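Local atomic coordinates of aldehyde dehydrogenase 12 (Zea mays, PDB entry 6D97), a protein that catalyses the NAD-dependent oxidation of L-glutamate gamma-semialdehyde to glutamate, the last step of proline catabolism in plants. Residues Leu417-Phe426 with Leu450-Met458. Residues are numbered along the deposited sequence; the frame is centred on the assembly and turned at random.
Sequences LEEILKSGNF and LVLEACERM
Arg-457 stacks on Phe-426 and Leu-421 packs on Leu-450 and Ala-454 where the short helical turns of 417-426 lie beside helix 448-457, over the seven-stranded mixed sheet of the aldehyde dehydrogenase fold. The guanidinium lies nearly flat on one face of the Phe-426 ring, planes 21° apart, and its CZ sits 4.4 Å from the ring centroid, a cation-pi contact. With CG anti to the backbone N (chi1 -176°), the ring of Phe-426 lies under the guanidinium, its CZ 3.5 Å from Arg-457 CB. The guanidinium grips Leu-421 O end-on, the oxygen close to its plane: NH1, 2.7 Å from that oxygen, comes in the carbonyl plane on a lone pair, NH2 from above that plane at 3.0 Å. NH1 also forms a salt bridge with Glu-453 OE2, one turn back. Beside this polar end, Leu-421 CD1 presses tightly on Leu-450 CB (3.5 Å) and CD2 meets Ala-454 CB; deeper, Leu-417 CD2 reaches Leu-450 and Val-451, next to Tyr-443 of strand 437-443. A methionine in place of Arg-457 would probably leave Leu-421 O without both donors and Glu-453 without its ionic mate. Held by carbonyl, carboxylate and ring face, the guanidinium probably has little freedom to turn.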
ATOM      1  N   LEU A 417      34.332  23.548 -16.773  1.00 41.17           N
ATOM      2  CA  LEU A 417      34.046  22.412 -15.900  1.00 45.76           C
ATOM      3  C   LEU A 417      35.294  21.935 -15.168  1.00 44.76           C
ATOM      4  O   LEU A 417      35.238  21.612 -13.976  1.00 44.54           O
ATOM      5  CB  LEU A 417      33.435  21.269 -16.710  1.00 45.85           C
ATOM      6  CG  LEU A 417      33.216  19.946 -15.975  1.00 41.23           C
ATOM      7  CD1 LEU A 417      32.264  20.140 -14.817  1.00 34.29           C
ATOM      8  CD2 LEU A 417      32.692  18.888 -16.930  1.00 40.53           C
ATOM      9  N   GLU A 418      36.433  21.889 -15.865  1.00 49.65           N
ATOM     10  CA  GLU A 418      37.658  21.386 -15.252  1.00 50.80           C
ATOM     11  C   GLU A 418      38.124  22.270 -14.103  1.00 49.60           C
ATOM     12  O   GLU A 418      38.760  21.778 -13.163  1.00 49.13           O
ATOM     13  CB  GLU A 418      38.756  21.266 -16.305  1.00 56.09           C
ATOM     14  CG  GLU A 418      38.674  20.009 -17.149  1.00 64.47           C
ATOM     15  CD  GLU A 418      38.999  20.269 -18.605  1.00 73.97           C
ATOM     16  OE1 GLU A 418      38.085  20.680 -19.350  1.00 76.01           O
ATOM     17  OE2 GLU A 418      40.172  20.080 -18.998  1.00 76.50           O
ATOM     18  N   GLU A 419      37.828  23.570 -14.156  1.00 40.22           N
ATOM     19  CA  GLU A 419      38.190  24.447 -13.051  1.00 43.94           C
ATOM     20  C   GLU A 419      37.234  24.283 -11.876  1.00 50.76           C
ATOM     21  O   GLU A 419      37.650  24.382 -10.716  1.00 57.35           O
ATOM     22  CB  GLU A 419      38.219  25.903 -13.520  1.00 41.24           C
ATOM     23  CG  GLU A 419      39.109  26.158 -14.736  1.00 47.42           C
ATOM     24  CD  GLU A 419      40.589  26.006 -14.433  1.00 54.08           C
ATOM     25  OE1 GLU A 419      40.951  26.018 -13.236  1.00 48.10           O
ATOM     26  OE2 GLU A 419      41.386  25.876 -15.391  1.00 56.72           O
ATOM     27  N   ILE A 420      35.953  24.031 -12.162  1.00 49.88           N
ATOM     28  CA  ILE A 420      34.962  23.819 -11.106  1.00 41.50           C
ATOM     29  C   ILE A 420      35.393  22.679 -10.190  1.00 48.48           C
ATOM     30  O   ILE A 420      35.323  22.784  -8.960  1.00 57.54           O
ATOM     31  CB  ILE A 420      33.577  23.549 -11.723  1.00 40.31           C
ATOM     32  CG1 ILE A 420      33.079  24.766 -12.501  1.00 43.29           C
ATOM     33  CG2 ILE A 420      32.570  23.159 -10.652  1.00 30.67           C
ATOM     34  CD1 ILE A 420      31.849  24.481 -13.321  1.00 48.59           C
ATOM     35  N   LEU A 421      35.858  21.575 -10.780  1.00 44.40           N
ATOM     36  CA  LEU A 421      36.170  20.377 -10.007  1.00 47.20           C
ATOM     37  C   LEU A 421      37.353  20.567  -9.072  1.00 42.72           C
ATOM     38  O   LEU A 421      37.522  19.776  -8.137  1.00 44.01           O
ATOM     39  CB  LEU A 421      36.436  19.206 -10.948  1.00 52.02           C
ATOM     40  CG  LEU A 421      35.160  18.658 -11.584  1.00 45.57           C
ATOM     41  CD1 LEU A 421      35.473  17.454 -12.444  1.00 42.45           C
ATOM     42  CD2 LEU A 421      34.151  18.302 -10.507  1.00 34.48           C
ATOM     43  N   LYS A 422      38.165  21.593  -9.294  1.00 40.83           N
ATOM     44  CA  LYS A 422      39.323  21.825  -8.449  1.00 45.42           C
ATOM     45  C   LYS A 422      38.892  22.282  -7.062  1.00 49.52           C
ATOM     46  O   LYS A 422      37.839  22.902  -6.884  1.00 55.87           O
ATOM     47  CB  LYS A 422      40.243  22.859  -9.094  1.00 35.42           C
ATOM     48  CG  LYS A 422      40.828  22.387 -10.413  1.00 36.21           C
ATOM     49  CD  LYS A 422      41.582  23.496 -11.116  1.00 45.80           C
ATOM     50  CE  LYS A 422      42.698  22.926 -11.968  1.00 44.14           C
ATOM     51  NZ  LYS A 422      42.737  23.495 -13.342  1.00 49.24           N
ATOM     52  N   SER A 423      39.711  21.945  -6.070  1.00 51.76           N
ATOM     53  CA  SER A 423      39.432  22.352  -4.702  1.00 52.83           C
ATOM     54  C   SER A 423      39.494  23.871  -4.588  1.00 51.64           C
ATOM     55  O   SER A 423      40.194  24.548  -5.348  1.00 51.96           O
ATOM     56  CB  SER A 423      40.425  21.700  -3.739  1.00 54.05           C
ATOM     57  OG  SER A 423      39.836  21.452  -2.473  1.00 67.44           O
ATOM     58  N   GLY A 424      38.737  24.408  -3.637  1.00 49.46           N
ATOM     59  CA  GLY A 424      38.627  25.845  -3.494  1.00 44.85           C
ATOM     60  C   GLY A 424      37.626  26.424  -4.471  1.00 50.74           C
ATOM     61  O   GLY A 424      36.651  27.063  -4.065  1.00 58.92           O
ATOM     62  N   ASN A 425      37.858  26.195  -5.768  1.00 47.34           N
ATOM     63  CA  ASN A 425      36.900  26.627  -6.780  1.00 45.40           C
ATOM     64  C   ASN A 425      35.554  25.943  -6.589  1.00 42.25           C
ATOM     65  O   ASN A 425      34.505  26.570  -6.766  1.00 48.17           O
ATOM     66  CB  ASN A 425      37.432  26.339  -8.183  1.00 41.90           C
ATOM     67  CG  ASN A 425      38.615  27.193  -8.548  1.00 46.20           C
ATOM     68  OD1 ASN A 425      38.888  28.211  -7.914  1.00 62.38           O
ATOM     69  ND2 ASN A 425      39.320  26.792  -9.597  1.00 43.69           N
ATOM     70  N   PHE A 426      35.563  24.662  -6.214  1.00 46.49           N
ATOM     71  CA  PHE A 426      34.310  23.925  -6.088  1.00 47.77           C
ATOM     72  C   PHE A 426      33.413  24.529  -5.011  1.00 47.56           C
ATOM     73  O   PHE A 426      32.223  24.772  -5.238  1.00 53.00           O
ATOM     74  CB  PHE A 426      34.586  22.452  -5.785  1.00 45.27           C
ATOM     75  CG  PHE A 426      33.342  21.617  -5.724  1.00 41.50           C
ATOM     76  CD1 PHE A 426      32.774  21.121  -6.886  1.00 39.35           C
ATOM     77  CD2 PHE A 426      32.712  21.368  -4.513  1.00 30.30           C
ATOM     78  CE1 PHE A 426      31.620  20.372  -6.845  1.00 32.80           C
ATOM     79  CE2 PHE A 426      31.552  20.619  -4.464  1.00 35.41           C
ATOM     80  CZ  PHE A 426      31.006  20.121  -5.634  1.00 37.05           C
ATOM     81  N   LEU A 450      32.778  13.580 -14.859  1.00 31.64           N
ATOM     82  CA  LEU A 450      33.127  14.807 -14.151  1.00 36.83           C
ATOM     83  C   LEU A 450      31.881  15.522 -13.652  1.00 41.43           C
ATOM     84  O   LEU A 450      31.858  16.049 -12.534  1.00 40.00           O
ATOM     85  CB  LEU A 450      33.937  15.725 -15.066  1.00 38.49           C
ATOM     86  CG  LEU A 450      35.206  15.159 -15.706  1.00 44.46           C
ATOM     87  CD1 LEU A 450      35.955  16.243 -16.473  1.00 33.35           C
ATOM     88  CD2 LEU A 450      36.105  14.530 -14.657  1.00 40.09           C
ATOM     89  N   VAL A 451      30.831  15.548 -14.472  1.00 42.09           N
ATOM     90  CA  VAL A 451      29.582  16.182 -14.067  1.00 27.42           C
ATOM     91  C   VAL A 451      28.976  15.444 -12.882  1.00 30.73           C
ATOM     92  O   VAL A 451      28.535  16.058 -11.902  1.00 27.07           O
ATOM     93  CB  VAL A 451      28.606  16.242 -15.254  1.00 27.59           C
ATOM     94  CG1 VAL A 451      27.246  16.718 -14.790  1.00 27.95           C
ATOM     95  CG2 VAL A 451      29.158  17.152 -16.331  1.00 28.06           C
ATOM     96  N   LEU A 452      28.950  14.112 -12.951  1.00 29.95           N
ATOM     97  CA  LEU A 452      28.389  13.328 -11.857  1.00 30.31           C
ATOM     98  C   LEU A 452      29.261  13.400 -10.611  1.00 34.86           C
ATOM     99  O   LEU A 452      28.738  13.359  -9.490  1.00 34.94           O
ATOM    100  CB  LEU A 452      28.198  11.876 -12.294  1.00 27.57           C
ATOM    101  CG  LEU A 452      27.202  11.666 -13.437  1.00 26.03           C
ATOM    102  CD1 LEU A 452      27.189  10.216 -13.888  1.00 27.85           C
ATOM    103  CD2 LEU A 452      25.807  12.109 -13.005  1.00 28.20           C
ATOM    104  N   GLU A 453      30.584  13.504 -10.780  1.00 32.52           N
ATOM    105  CA  GLU A 453      31.453  13.727  -9.629  1.00 34.86           C
ATOM    106  C   GLU A 453      31.115  15.040  -8.938  1.00 39.30           C
ATOM    107  O   GLU A 453      31.051  15.105  -7.705  1.00 44.98           O
ATOM    108  CB  GLU A 453      32.922  13.717 -10.054  1.00 32.13           C
ATOM    109  CG  GLU A 453      33.877  14.074  -8.920  1.00 44.30           C
ATOM    110  CD  GLU A 453      35.299  14.335  -9.389  1.00 58.78           C
ATOM    111  OE1 GLU A 453      35.704  13.769 -10.426  1.00 64.19           O
ATOM    112  OE2 GLU A 453      36.012  15.115  -8.721  1.00 59.52           O
ATOM    113  N   ALA A 454      30.888  16.099  -9.720  1.00 35.48           N
ATOM    114  CA  ALA A 454      30.542  17.388  -9.131  1.00 31.27           C
ATOM    115  C   ALA A 454      29.223  17.315  -8.374  1.00 33.36           C
ATOM    116  O   ALA A 454      29.087  17.905  -7.297  1.00 42.49           O
ATOM    117  CB  ALA A 454      30.479  18.462 -10.216  1.00 27.35           C
ATOM    118  N   CYS A 455      28.240  16.593  -8.918  1.00 30.60           N
ATOM    119  CA  CYS A 455      26.956  16.480  -8.232  1.00 33.16           C
ATOM    120  C   CYS A 455      27.086  15.666  -6.950  1.00 36.99           C
ATOM    121  O   CYS A 455      26.443  15.978  -5.941  1.00 39.85           O
ATOM    122  CB  CYS A 455      25.908  15.862  -9.159  1.00 30.40           C
ATOM    123  SG  CYS A 455      25.465  16.863 -10.603  1.00 31.87           S
ATOM    124  N   GLU A 456      27.920  14.624  -6.965  1.00 38.25           N
ATOM    125  CA  GLU A 456      28.112  13.813  -5.767  1.00 33.86           C
ATOM    126  C   GLU A 456      28.872  14.577  -4.688  1.00 37.21           C
ATOM    127  O   GLU A 456      28.659  14.338  -3.494  1.00 34.08           O
ATOM    128  CB  GLU A 456      28.837  12.517  -6.135  1.00 29.71           C
ATOM    129  CG  GLU A 456      29.280  11.661  -4.958  1.00 31.19           C
ATOM    130  CD  GLU A 456      28.140  10.891  -4.316  1.00 34.36           C
ATOM    131  OE1 GLU A 456      26.998  10.972  -4.821  1.00 33.15           O
ATOM    132  OE2 GLU A 456      28.393  10.199  -3.303  1.00 31.41           O
ATOM    133  N   ARG A 457      29.740  15.510  -5.079  1.00 31.41           N
ATOM    134  CA  ARG A 457      30.511  16.269  -4.103  1.00 30.67           C
ATOM    135  C   ARG A 457      29.713  17.390  -3.447  1.00 37.66           C
ATOM    136  O   ARG A 457      30.190  17.968  -2.465  1.00 34.22           O
ATOM    137  CB  ARG A 457      31.772  16.841  -4.760  1.00 35.52           C
ATOM    138  CG  ARG A 457      32.881  15.815  -4.949  1.00 27.69           C
ATOM    139  CD  ARG A 457      33.967  16.312  -5.897  1.00 28.72           C
ATOM    140  NE  ARG A 457      34.694  17.467  -5.374  1.00 40.40           N
ATOM    141  CZ  ARG A 457      35.590  18.164  -6.067  1.00 47.81           C
ATOM    142  NH1 ARG A 457      35.870  17.828  -7.318  1.00 46.40           N
ATOM    143  NH2 ARG A 457      36.202  19.200  -5.508  1.00 46.58           N
ATOM    144  N   MET A 458      28.519  17.702  -3.950  1.00 36.62           N
ATOM    145  CA  MET A 458      27.690  18.727  -3.333  1.00 33.37           C
ATOM    146  C   MET A 458      27.144  18.238  -1.995  1.00 37.62           C
ATOM    147  O   MET A 458      27.013  17.036  -1.754  1.00 42.10           O
ATOM    148  CB  MET A 458      26.536  19.120  -4.260  1.00 27.58           C
ATOM    149  CG  MET A 458      26.976  19.823  -5.536  1.00 33.36           C
ATOM    150  SD  MET A 458      25.674  19.950  -6.777  1.00 37.68           S
ATOM    151  CE  MET A 458      26.621  20.517  -8.188  1.00 27.64           C
TER